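Local coordinates for protein PelA (Pseudomonas aeruginosa, PDB 5TCB) that probably hydrolyses glycosidic bonds in a polysaccharide through this glycoside hydrolase domain, one part of a longer protein also thought to have deacetylase activity, at residues A38-F43 with D267-S272; S66-Y71 with G128-F133; V74-G79 with L134-S139; I195-D200 with D235-E240. One frame throughout, in Å; residues are numbered along the deposited sequence.

Contact 1 (A38-F43 with D267-S272)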
loop_
_atom_site.group_PDB
_atom_site.type_symbol
_atom_site.label_atom_id
_atom_site.label_comp_id
_atom_site.label_asym_id
_atom_site.label_seq_id
_atom_site.Cartn_x
_atom_site.Cartn_y
_atom_site.Cartn_z
ATOM N N ALA A 38 13.327 16.758 -2.929
ATOM C CA ALA A 38 14.715 16.516 -3.313
ATOM C C ALA A 38 15.228 15.225 -2.672
ATOM O O ALA A 38 15.858 14.384 -3.330
ATOM C CB ALA A 38 15.581 17.712 -2.909
ATOM N N GLU A 39 14.969 15.060 -1.377
ATOM C CA GLU A 39 15.406 13.864 -0.662
ATOM C C GLU A 39 14.667 12.609 -1.133
ATOM O O GLU A 39 15.288 11.561 -1.347
ATOM C CB GLU A 39 15.232 14.086 0.842
ATOM C CG GLU A 39 16.209 15.117 1.414
ATOM C CD GLU A 39 15.727 16.559 1.332
ATOM O OE1 GLU A 39 14.640 16.837 0.782
ATOM O OE2 GLU A 39 16.462 17.440 1.833
ATOM N N LEU A 40 13.357 12.698 -1.338
ATOM C CA LEU A 40 12.607 11.543 -1.799
ATOM C C LEU A 40 13.023 11.114 -3.195
ATOM O O LEU A 40 12.941 9.924 -3.525
ATOM C CB LEU A 40 11.116 11.858 -1.738
ATOM C CG LEU A 40 10.526 11.911 -0.325
ATOM C CD1 LEU A 40 9.138 12.481 -0.365
ATOM C CD2 LEU A 40 10.488 10.510 0.268
ATOM N N SER A 41 13.483 12.056 -4.017
ATOM C CA SER A 41 13.839 11.757 -5.402
ATOM C C SER A 41 15.012 10.816 -5.532
ATOM O O SER A 41 15.228 10.283 -6.627
ATOM C CB SER A 41 14.177 13.040 -6.159
ATOM O OG SER A 41 15.501 13.502 -5.878
ATOM N N GLN A 42 15.765 10.588 -4.464
ATOM C CA GLN A 42 16.899 9.680 -4.518
ATOM C C GLN A 42 16.521 8.230 -4.261
ATOM O O GLN A 42 17.379 7.356 -4.368
ATOM C CB GLN A 42 17.976 10.141 -3.533
ATOM C CG GLN A 42 18.452 11.534 -3.872
ATOM C CD GLN A 42 18.963 11.636 -5.307
ATOM O OE1 GLN A 42 20.006 11.078 -5.644
ATOM N NE2 GLN A 42 18.217 12.308 -6.164
ATOM N N PHE A 43 15.251 7.954 -3.972
ATOM C CA PHE A 43 14.728 6.593 -3.884
ATOM C C PHE A 43 14.202 6.191 -5.257
ATOM O O PHE A 43 13.735 7.025 -6.028
ATOM C CB PHE A 43 13.601 6.491 -2.836
ATOM C CG PHE A 43 14.052 6.713 -1.415
ATOM C CD1 PHE A 43 14.175 8.003 -0.907
ATOM C CD2 PHE A 43 14.297 5.642 -0.576
ATOM C CE1 PHE A 43 14.554 8.211 0.405
ATOM C CE2 PHE A 43 14.687 5.844 0.743
ATOM C CZ PHE A 43 14.811 7.153 1.225
ATOM N N ASP A 267 5.707 9.924 7.911
ATOM C CA ASP A 267 5.990 11.350 7.884
ATOM C C ASP A 267 7.466 11.625 8.151
ATOM O O ASP A 267 7.821 12.678 8.688
ATOM C CB ASP A 267 5.115 12.071 8.903
ATOM C CG ASP A 267 5.379 11.628 10.337
ATOM O OD1 ASP A 267 6.190 10.701 10.559
ATOM O OD2 ASP A 267 4.741 12.196 11.255
ATOM N N TYR A 268 8.320 10.678 7.755
ATOM C CA TYR A 268 9.709 10.601 8.181
ATOM C C TYR A 268 10.544 10.100 7.026
ATOM O O TYR A 268 10.125 9.198 6.300
ATOM C CB TYR A 268 9.831 9.654 9.386
ATOM C CG TYR A 268 11.240 9.245 9.840
ATOM C CD1 TYR A 268 12.162 10.167 10.308
ATOM C CD2 TYR A 268 11.591 7.908 9.881
ATOM C CE1 TYR A 268 13.432 9.756 10.765
ATOM C CE2 TYR A 268 12.827 7.486 10.323
ATOM C CZ TYR A 268 13.742 8.393 10.784
ATOM O OH TYR A 268 14.957 7.944 11.236
ATOM N N LEU A 269 11.743 10.668 6.869
ATOM C CA LEU A 269 12.677 10.181 5.859
ATOM C C LEU A 269 13.368 8.934 6.418
ATOM O O LEU A 269 14.511 8.956 6.872
ATOM C CB LEU A 269 13.650 11.281 5.464
ATOM C CG LEU A 269 13.154 12.301 4.450
ATOM C CD1 LEU A 269 14.118 13.469 4.362
ATOM C CD2 LEU A 269 12.982 11.629 3.073
ATOM N N GLY A 270 12.644 7.823 6.344
ATOM C CA GLY A 270 13.146 6.541 6.789
ATOM C C GLY A 270 14.221 6.014 5.861
ATOM O O GLY A 270 14.682 6.679 4.933
ATOM N N VAL A 271 14.624 4.763 6.119
ATOM C CA VAL A 271 15.799 4.214 5.474
ATOM C C VAL A 271 15.454 2.993 4.640
ATOM O O VAL A 271 14.684 2.123 5.052
ATOM C CB VAL A 271 16.867 3.889 6.521
ATOM C CG1 VAL A 271 17.377 5.192 7.112
ATOM C CG2 VAL A 271 16.312 3.027 7.586
ATOM N N SER A 272 16.087 2.914 3.489
ATOM C CA SER A 272 15.990 1.789 2.583
ATOM C C SER A 272 17.328 1.108 2.343
ATOM O O SER A 272 17.354 -0.091 2.088
ATOM C CB SER A 272 15.370 2.244 1.232
ATOM O OG SER A 272 15.095 1.126 0.382
#
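An inverse gamma turn centred on Leu269 carries that leucine against Glu39 and Leu40 of the short helix 37-40. Its two methyl groups divide the work: Leu269 CD1 meets Glu39 CB at 3.7 Å, the two side chains crossing at about a right angle, while Leu269 CD2 lies 3.9 Å from Leu40 CD2. Glu39 contributes carbon alone, since its chain bends at chi2 (87°) and takes the carboxylate away from the turn. Behind this pair, Leu40 also rests on Ala28 and Trp30 of strand 27-30, the first strand of the eight-stranded parallel barrel, and the stretch 267-272 follows its last strand, 258-262. The contact therefore sits at what is probably the barrel's closing seam. Ser272 spans that seam directly: its OG is hydrogen-bonded to Val27 N of strand 27-30 and to Pro259 O of strand 258-262. Because OG is anti to the backbone N (chi1 -172°), it turns away from Phe43, and Ser272 CB lies 3.7 Å from Phe43 CE2, near the ring plane. Gly270 O meets the same ring at its edge too, 3.7 Å from Phe43 CZ. A type I turn from Leu40 to Phe43 brings the aromatic residue here, closed by the bond from Phe43 N to Leu40 O (3.1 Å), and the phenyl group also packs on Ala28.

Contact 2 (S66-Y71 with G128-F133)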
loop_
_atom_site.group_PDB
_atom_site.type_symbol
_atom_site.label_atom_id
_atom_site.label_comp_id
_atom_site.label_asym_id
_atom_site.label_seq_id
_atom_site.Cartn_x
_atom_site.Cartn_y
_atom_site.Cartn_z
ATOM N N SER A 66 13.181 9.091 -10.336
ATOM C CA SER A 66 12.342 8.323 -9.432
ATOM C C SER A 66 11.033 7.933 -10.115
ATOM O O SER A 66 10.645 8.487 -11.145
ATOM C CB SER A 66 12.093 9.145 -8.161
ATOM O OG SER A 66 11.494 8.356 -7.158
ATOM N N THR A 67 10.403 6.905 -9.569
ATOM C CA THR A 67 9.133 6.393 -10.074
ATOM C C THR A 67 8.063 6.677 -9.031
ATOM O O THR A 67 8.056 6.028 -7.973
ATOM C CB THR A 67 9.233 4.888 -10.367
ATOM O OG1 THR A 67 10.228 4.651 -11.364
ATOM C CG2 THR A 67 7.954 4.324 -10.928
ATOM N N PRO A 68 7.194 7.657 -9.250
ATOM C CA PRO A 68 6.230 8.035 -8.216
ATOM C C PRO A 68 4.923 7.277 -8.326
ATOM O O PRO A 68 4.344 7.140 -9.404
ATOM C CB PRO A 68 6.037 9.531 -8.467
ATOM C CG PRO A 68 6.170 9.669 -9.943
ATOM C CD PRO A 68 7.254 8.661 -10.327
ATOM N N PHE A 69 4.482 6.792 -7.172
ATOM C CA PHE A 69 3.225 6.056 -7.002
ATOM C C PHE A 69 2.285 6.856 -6.115
ATOM O O PHE A 69 2.715 7.447 -5.122
ATOM C CB PHE A 69 3.448 4.701 -6.322
ATOM C CG PHE A 69 4.200 3.703 -7.147
ATOM C CD1 PHE A 69 5.554 3.841 -7.341
ATOM C CD2 PHE A 69 3.550 2.613 -7.727
ATOM C CE1 PHE A 69 6.253 2.905 -8.111
ATOM C CE2 PHE A 69 4.212 1.693 -8.457
ATOM C CZ PHE A 69 5.579 1.831 -8.671
ATOM N N ALA A 70 0.992 6.841 -6.447
ATOM C CA ALA A 70 -0.031 7.462 -5.615
ATOM C C ALA A 70 -0.742 6.408 -4.762
ATOM O O ALA A 70 -1.119 5.333 -5.261
ATOM C CB ALA A 70 -1.053 8.203 -6.472
ATOM N N TYR A 71 -0.897 6.729 -3.476
ATOM C CA TYR A 71 -1.688 5.912 -2.559
ATOM C C TYR A 71 -3.131 5.806 -3.016
ATOM O O TYR A 71 -3.782 6.803 -3.326
ATOM C CB TYR A 71 -1.605 6.508 -1.162
ATOM C CG TYR A 71 -2.380 5.740 -0.127
ATOM C CD1 TYR A 71 -3.689 6.077 0.155
ATOM C CD2 TYR A 71 -1.812 4.688 0.539
ATOM C CE1 TYR A 71 -4.423 5.365 1.096
ATOM C CE2 TYR A 71 -2.545 3.974 1.500
ATOM C CZ TYR A 71 -3.837 4.331 1.750
ATOM O OH TYR A 71 -4.610 3.641 2.674
ATOM N N GLY A 128 0.283 12.377 -13.673
ATOM C CA GLY A 128 1.643 11.985 -13.967
ATOM C C GLY A 128 2.172 10.844 -13.149
ATOM O O GLY A 128 3.328 10.464 -13.341
ATOM N N TYR A 129 1.374 10.244 -12.277
ATOM C CA TYR A 129 1.885 9.137 -11.485
ATOM C C TYR A 129 2.226 7.954 -12.379
ATOM O O TYR A 129 1.539 7.650 -13.352
ATOM C CB TYR A 129 0.879 8.732 -10.381
ATOM C CG TYR A 129 0.871 9.761 -9.296
ATOM C CD1 TYR A 129 1.851 9.753 -8.311
ATOM C CD2 TYR A 129 -0.071 10.783 -9.279
ATOM C CE1 TYR A 129 1.880 10.722 -7.332
ATOM C CE2 TYR A 129 -0.038 11.761 -8.318
ATOM C CZ TYR A 129 0.937 11.730 -7.339
ATOM O OH TYR A 129 0.997 12.722 -6.366
ATOM N N ALA A 130 3.312 7.271 -12.041
ATOM C CA ALA A 130 3.726 6.074 -12.761
ATOM C C ALA A 130 3.031 4.817 -12.280
ATOM O O ALA A 130 3.161 3.761 -12.912
ATOM C CB ALA A 130 5.228 5.901 -12.630
ATOM N N GLY A 131 2.325 4.898 -11.166
ATOM C CA GLY A 131 1.680 3.729 -10.612
ATOM C C GLY A 131 0.842 4.104 -9.413
ATOM O O GLY A 131 0.781 5.267 -8.988
ATOM N N LEU A 132 0.194 3.061 -8.868
ATOM C CA LEU A 132 -0.652 3.167 -7.699
ATOM C C LEU A 132 -0.182 2.177 -6.649
ATOM O O LEU A 132 0.181 1.046 -6.980
ATOM C CB LEU A 132 -2.091 2.824 -8.019
ATOM C CG LEU A 132 -2.763 3.636 -9.124
ATOM C CD1 LEU A 132 -4.140 3.059 -9.488
ATOM C CD2 LEU A 132 -2.879 5.075 -8.733
ATOM N N PHE A 133 -0.186 2.619 -5.395
ATOM C CA PHE A 133 0.021 1.733 -4.260
ATOM C C PHE A 133 -1.357 1.367 -3.740
ATOM O O PHE A 133 -2.084 2.231 -3.240
ATOM C CB PHE A 133 0.876 2.364 -3.174
ATOM C CG PHE A 133 1.123 1.428 -2.007
ATOM C CD1 PHE A 133 1.971 0.358 -2.148
ATOM C CD2 PHE A 133 0.503 1.614 -0.795
ATOM C CE1 PHE A 133 2.205 -0.510 -1.107
ATOM C CE2 PHE A 133 0.725 0.718 0.257
ATOM C CZ PHE A 133 1.596 -0.321 0.084
#
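Three good backbone hydrogen bonds join Pro68 and Ala70 to the segment 128-133, pairing the third and fourth strands of the parallel beta/alpha barrel. Pro68 O takes Ala130 N at 2.8 Å and accepts a second, weak bond from Gly131 N. Further on, Ala70 bonds in both directions, as every second residue of a parallel strand does toward one neighbour: its N gives to Gly131 O at 3.0 Å, and its O receives Phe133 N at 2.9 Å, each with an N-H...O angle of 161°. Between these bonds, a CA-H...O contact brings Leu132 CA to 3.3 Å from Ala70 O.

Packing differs on the two faces of the sheet. On the outer one, Ala70 CB stands 3.7 Å from the centroid of the Tyr129 ring and only 10° off its normal, a CH-pi contact over the middle of the face; Leu124 of helix 111-126 covers Ala70, Tyr129 and Leu132. Phe69, Tyr71 and Phe133 point the other way, into the barrel, where Phe133 meets Phe29 and Phe172 edge-to-face. Because Gly131 has no side chain on this face, the Phe69 ring lies obliquely against bare main chain, with Phe69 CD2 3.5 Å from Gly131 C. Tyr71 CD2 lies at the edge of the Phe133 ring, 4.1 Å from Phe133 CD2, while the Tyr71 hydroxyl is hydrogen-bonded to Asp135. At the start of the pairing, Thr67 CG2 touches Ala130 CB at 3.6 Å.

Contact 3 (V74-G79 with L134-S139)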
loop_
_atom_site.group_PDB
_atom_site.type_symbol
_atom_site.label_atom_id
_atom_site.label_comp_id
_atom_site.label_asym_id
_atom_site.label_seq_id
_atom_site.Cartn_x
_atom_site.Cartn_y
_atom_site.Cartn_z
ATOM N N VAL A 74 -8.211 0.643 -1.617
ATOM C CA VAL A 74 -9.179 -0.082 -2.438
ATOM C C VAL A 74 -10.296 -0.675 -1.598
ATOM O O VAL A 74 -11.446 -0.717 -2.041
ATOM C CB VAL A 74 -8.456 -1.181 -3.249
ATOM C CG1 VAL A 74 -9.436 -2.056 -4.030
ATOM C CG2 VAL A 74 -7.472 -0.571 -4.194
ATOM N N GLY A 75 -10.007 -1.096 -0.378
ATOM C CA GLY A 75 -11.006 -1.763 0.442
ATOM C C GLY A 75 -11.767 -0.891 1.421
ATOM O O GLY A 75 -12.784 -1.322 1.983
ATOM N N GLU A 76 -11.287 0.328 1.648
ATOM C CA GLU A 76 -11.818 1.207 2.676
ATOM C C GLU A 76 -11.855 2.629 2.157
ATOM O O GLU A 76 -10.990 3.034 1.377
ATOM C CB GLU A 76 -10.940 1.176 3.947
ATOM C CG GLU A 76 -10.903 -0.167 4.623
ATOM C CD GLU A 76 -10.065 -0.202 5.884
ATOM O OE1 GLU A 76 -9.575 0.865 6.344
ATOM O OE2 GLU A 76 -9.896 -1.322 6.408
ATOM N N PHE A 77 -12.845 3.375 2.612
ATOM C CA PHE A 77 -12.893 4.814 2.426
ATOM C C PHE A 77 -12.476 5.509 3.713
ATOM O O PHE A 77 -13.084 5.295 4.771
ATOM C CB PHE A 77 -14.300 5.230 2.026
ATOM C CG PHE A 77 -14.472 6.700 1.774
ATOM C CD1 PHE A 77 -14.092 7.243 0.561
ATOM C CD2 PHE A 77 -14.994 7.522 2.743
ATOM C CE1 PHE A 77 -14.263 8.582 0.313
ATOM C CE2 PHE A 77 -15.166 8.872 2.499
ATOM C CZ PHE A 77 -14.799 9.391 1.279
ATOM N N ASP A 78 -11.495 6.398 3.600
ATOM C CA ASP A 78 -10.998 7.164 4.740
ATOM C C ASP A 78 -11.784 8.461 4.843
ATOM O O ASP A 78 -11.661 9.339 3.983
ATOM C CB ASP A 78 -9.509 7.451 4.584
ATOM N N GLY A 79 -12.585 8.585 5.894
ATOM C CA GLY A 79 -13.297 9.816 6.157
ATOM C C GLY A 79 -14.256 9.724 7.323
ATOM O O GLY A 79 -14.650 8.627 7.729
ATOM N N LEU A 134 -1.720 0.118 -3.899
ATOM C CA LEU A 134 -3.077 -0.353 -3.603
ATOM C C LEU A 134 -3.151 -0.924 -2.193
ATOM O O LEU A 134 -2.624 -2.009 -1.911
ATOM C CB LEU A 134 -3.519 -1.378 -4.646
ATOM C CG LEU A 134 -3.449 -0.892 -6.101
ATOM C CD1 LEU A 134 -3.919 -2.015 -7.028
ATOM C CD2 LEU A 134 -4.280 0.366 -6.308
ATOM N N ASP A 135 -3.835 -0.200 -1.313
ATOM C CA ASP A 135 -3.955 -0.568 0.083
ATOM C C ASP A 135 -5.311 -1.222 0.346
ATOM O O ASP A 135 -6.209 -1.266 -0.511
ATOM C CB ASP A 135 -3.770 0.684 0.949
ATOM C CG ASP A 135 -3.414 0.395 2.394
ATOM O OD1 ASP A 135 -3.002 -0.734 2.743
ATOM O OD2 ASP A 135 -3.536 1.343 3.203
ATOM N N THR A 136 -5.432 -1.714 1.571
ATOM C CA THR A 136 -6.621 -2.370 2.148
ATOM C C THR A 136 -7.193 -3.452 1.228
ATOM O O THR A 136 -8.406 -3.612 1.079
ATOM C CB THR A 136 -7.670 -1.343 2.609
ATOM O OG1 THR A 136 -8.076 -0.478 1.551
ATOM C CG2 THR A 136 -7.106 -0.522 3.756
ATOM N N LEU A 137 -6.298 -4.280 0.693
ATOM C CA LEU A 137 -6.670 -5.419 -0.133
ATOM C C LEU A 137 -7.142 -6.600 0.691
ATOM O O LEU A 137 -7.606 -7.592 0.108
ATOM C CB LEU A 137 -5.487 -5.863 -1.008
ATOM C CG LEU A 137 -4.977 -4.767 -1.939
ATOM C CD1 LEU A 137 -3.840 -5.336 -2.807
ATOM C CD2 LEU A 137 -6.075 -4.191 -2.835
ATOM N N ASP A 138 -7.024 -6.548 2.017
ATOM C CA ASP A 138 -7.492 -7.636 2.877
ATOM C C ASP A 138 -8.568 -7.179 3.854
ATOM O O ASP A 138 -8.933 -7.943 4.757
ATOM C CB ASP A 138 -6.314 -8.294 3.621
ATOM C CG ASP A 138 -5.527 -7.334 4.484
ATOM O OD1 ASP A 138 -5.858 -6.140 4.552
ATOM O OD2 ASP A 138 -4.551 -7.789 5.108
ATOM N N SER A 139 -9.096 -5.956 3.694
ATOM C CA SER A 139 -10.122 -5.478 4.601
ATOM C C SER A 139 -11.411 -6.256 4.454
ATOM O O SER A 139 -12.212 -6.274 5.399
ATOM C CB SER A 139 -10.367 -3.989 4.386
ATOM O OG SER A 139 -9.220 -3.281 4.842
#
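Val74, Thr136 and Glu76 carry this contact, which joins the chain that follows strand 67-73, including the short strand 76-78, to the end of strand 131-135 and the turn after it. This is the C-terminal end of the beta/alpha barrel, where enzymes of this fold have their active sites. Val74 continues the strand pairing in its main chain, its N giving to Asp135 O at 3.0 Å. Its side chain works on the hydrophobic flank: Val74 CG2 lies 3.9 Å from Leu134 CD2, Val74 CB rests on a methyl of Leu137, and helix 145-165 covers the group with Leu155 and Phe158.

Thr136 turns the chain with positive phi (49°). Its OG1, held between the backbone N and the carbonyl carbon (chi1 57°), accepts Gly75 N at 2.8 Å and is also hydrogen-bonded to Ser73 OG. Its methyl also meets this segment, with Thr136 CG2 3.7 Å from Glu76 CD.

Glu76 reaches across with its chain extended beyond CG, and both carboxylate oxygens are engaged, OE1 by Ser103 OG and OE2 by Ser139. The latter bond is short: Ser139 OG donates to Glu76 OE2 at 2.6 Å, approaching from 41° out of the carboxylate plane.

Contact 4 (I195-D200 with D235-E240)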
loop_
_atom_site.group_PDB
_atom_site.type_symbol
_atom_site.label_atom_id
_atom_site.label_comp_id
_atom_site.label_asym_id
_atom_site.label_seq_id
_atom_site.Cartn_x
_atom_site.Cartn_y
_atom_site.Cartn_z
ATOM N N ILE A 195 7.952 -7.343 8.528
ATOM C CA ILE A 195 8.734 -8.577 8.518
ATOM C C ILE A 195 9.346 -8.818 9.895
ATOM O O ILE A 195 9.081 -9.851 10.525
ATOM C CB ILE A 195 9.799 -8.553 7.403
ATOM C CG1 ILE A 195 9.154 -8.454 6.010
ATOM C CG2 ILE A 195 10.719 -9.794 7.471
ATOM C CD1 ILE A 195 8.127 -9.548 5.680
ATOM N N HIS A 196 10.149 -7.885 10.396
ATOM C CA HIS A 196 10.761 -8.047 11.708
ATOM C C HIS A 196 10.277 -7.027 12.722
ATOM O O HIS A 196 9.952 -7.382 13.869
ATOM C CB HIS A 196 12.290 -7.947 11.603
ATOM C CG HIS A 196 12.916 -9.039 10.801
ATOM N ND1 HIS A 196 12.792 -10.372 11.136
ATOM C CD2 HIS A 196 13.685 -8.997 9.688
ATOM C CE1 HIS A 196 13.450 -11.104 10.254
ATOM N NE2 HIS A 196 14.006 -10.294 9.369
ATOM N N ALA A 197 10.265 -5.756 12.333
ATOM C CA ALA A 197 9.907 -4.659 13.215
ATOM C C ALA A 197 8.590 -4.075 12.732
ATOM O O ALA A 197 8.488 -3.569 11.609
ATOM C CB ALA A 197 11.013 -3.598 13.247
ATOM N N GLY A 198 7.563 -4.162 13.574
ATOM C CA GLY A 198 6.245 -3.745 13.176
ATOM C C GLY A 198 5.654 -2.692 14.092
ATOM O O GLY A 198 6.270 -2.236 15.064
ATOM N N TRP A 199 4.424 -2.320 13.743
ATOM C CA TRP A 199 3.633 -1.348 14.478
ATOM C C TRP A 199 2.319 -1.999 14.882
ATOM O O TRP A 199 1.535 -2.408 14.020
ATOM C CB TRP A 199 3.366 -0.112 13.627
ATOM C CG TRP A 199 2.482 0.848 14.300
ATOM C CD1 TRP A 199 1.201 1.160 13.959
ATOM C CD2 TRP A 199 2.796 1.623 15.455
ATOM N NE1 TRP A 199 0.699 2.089 14.832
ATOM C CE2 TRP A 199 1.659 2.391 15.760
ATOM C CE3 TRP A 199 3.934 1.748 16.259
ATOM C CZ2 TRP A 199 1.625 3.274 16.833
ATOM C CZ3 TRP A 199 3.897 2.620 17.324
ATOM C CH2 TRP A 199 2.750 3.373 17.604
ATOM N N ASP A 200 2.074 -2.073 16.187
ATOM C CA ASP A 200 0.831 -2.629 16.721
ATOM C C ASP A 200 -0.131 -1.467 16.915
ATOM O O ASP A 200 -0.067 -0.757 17.921
ATOM C CB ASP A 200 1.108 -3.372 18.022
ATOM C CG ASP A 200 -0.112 -4.067 18.585
ATOM O OD1 ASP A 200 0.086 -5.032 19.348
ATOM O OD2 ASP A 200 -1.250 -3.657 18.282
ATOM N N ASP A 235 8.761 -1.996 7.411
ATOM C CA ASP A 235 8.971 -2.180 8.833
ATOM C C ASP A 235 9.015 -0.825 9.531
ATOM O O ASP A 235 9.196 0.225 8.913
ATOM C CB ASP A 235 10.263 -2.970 9.087
ATOM C CG ASP A 235 10.073 -4.475 8.906
ATOM O OD1 ASP A 235 9.220 -4.878 8.073
ATOM O OD2 ASP A 235 10.772 -5.239 9.601
ATOM N N TYR A 236 8.843 -0.864 10.851
ATOM C CA TYR A 236 8.607 0.346 11.629
ATOM C C TYR A 236 9.567 0.411 12.806
ATOM O O TYR A 236 9.570 -0.488 13.658
ATOM C CB TYR A 236 7.149 0.387 12.110
ATOM C CG TYR A 236 6.183 0.547 10.966
ATOM C CD1 TYR A 236 5.388 -0.509 10.563
ATOM C CD2 TYR A 236 6.075 1.754 10.298
ATOM C CE1 TYR A 236 4.492 -0.351 9.496
ATOM C CE2 TYR A 236 5.207 1.919 9.216
ATOM C CZ TYR A 236 4.418 0.863 8.844
ATOM O OH TYR A 236 3.535 1.052 7.796
ATOM N N LEU A 237 10.373 1.486 12.847
ATOM C CA LEU A 237 11.216 1.829 13.993
ATOM C C LEU A 237 11.151 3.338 14.164
ATOM O O LEU A 237 11.080 4.069 13.168
ATOM C CB LEU A 237 12.679 1.396 13.829
ATOM C CG LEU A 237 12.944 -0.100 13.963
ATOM C CD1 LEU A 237 14.383 -0.409 13.588
ATOM C CD2 LEU A 237 12.653 -0.592 15.389
ATOM N N PRO A 238 11.191 3.830 15.397
ATOM C CA PRO A 238 11.042 5.269 15.626
ATOM C C PRO A 238 12.296 6.033 15.238
ATOM O O PRO A 238 13.374 5.444 15.062
ATOM C CB PRO A 238 10.776 5.352 17.139
ATOM C CG PRO A 238 11.523 4.183 17.698
ATOM C CD PRO A 238 11.295 3.085 16.663
ATOM N N PRO A 239 12.202 7.355 15.130
ATOM C CA PRO A 239 13.353 8.122 14.625
ATOM C C PRO A 239 14.588 7.986 15.480
ATOM O O PRO A 239 15.708 8.017 14.947
ATOM C CB PRO A 239 12.831 9.568 14.605
ATOM C CG PRO A 239 11.359 9.415 14.425
ATOM C CD PRO A 239 10.993 8.192 15.217
ATOM N N GLU A 240 14.436 7.905 16.807
ATOM C CA GLU A 240 15.591 7.801 17.688
ATOM C C GLU A 240 16.374 6.510 17.474
ATOM O O GLU A 240 17.544 6.445 17.869
ATOM C CB GLU A 240 15.155 7.952 19.149
ATOM C CG GLU A 240 14.233 6.866 19.691
ATOM C CD GLU A 240 12.755 7.157 19.489
ATOM O OE1 GLU A 240 12.377 8.027 18.657
ATOM O OE2 GLU A 240 11.958 6.456 20.163
HETATM O O HOH W 1 9.287 -2.316 15.612
#
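The ring of Tyr236 meets the backbone of Gly198 at its edge, Gly198 C lying near the ring plane, while Trp199 CB approaches obliquely to 3.7 Å from Tyr236 CD1. The hydroxyl of Tyr236 is hydrogen-bonded to Glu193. A second flat group, the carboxylate of Asp235, receives three successive backbone N-H groups. Ile195 N bonds to Asp235 OD1 at 2.8 Å and His196 N to Asp235 OD2 at 2.8 Å, both on the syn side and within 25° of the carboxylate plane. Ala197 N comes to OD2 from above that plane, nearly straight (173°). Two donors thus grip one oxygen and one the other, which fixes the carboxylate's rotation and probably helps hold the backbone at 195-197. The imidazole of His196 has Ile195 CG2 over one face and is tied through NE2 to Glu255.

A single main-chain bond, Tyr236 N to Ala197 O at 2.8 Å, joins the two backbones, and a water bridges them by donating to Gly198 O (3.1 Å) and to Tyr236 O (2.7 Å). Next to it, Ala197 CB packs on Leu237 CD2. The arrangement docks a beta hairpin, strands 197-200 and 205-208, onto the C-terminal end of the barrel's seventh strand, 231-236.

In the fold
All four contacts belong to one eight-stranded beta/alpha barrel. Contact 1 joins regions near the two ends of the modelled chain across the probable closing seam, and the other three are nested inside the long loop it closes. Contacts 2 and 3 alternate along the chain and share strand 131-135; their centres are 17 Å apart, and they touch where Tyr71 OH meets Asp135 OD2 (2.6 Å). Contact 4 follows both in series. Contact 1 touches contact 2 through Phe43 and Ser66 and contact 4 through Tyr268 and Pro239, yet lies about 24 Å, centre to centre, from contact 3. Contacts 2, 3 and 4 all reach the same parallel sheet, 3 and 4 at the C-terminal end of its strands.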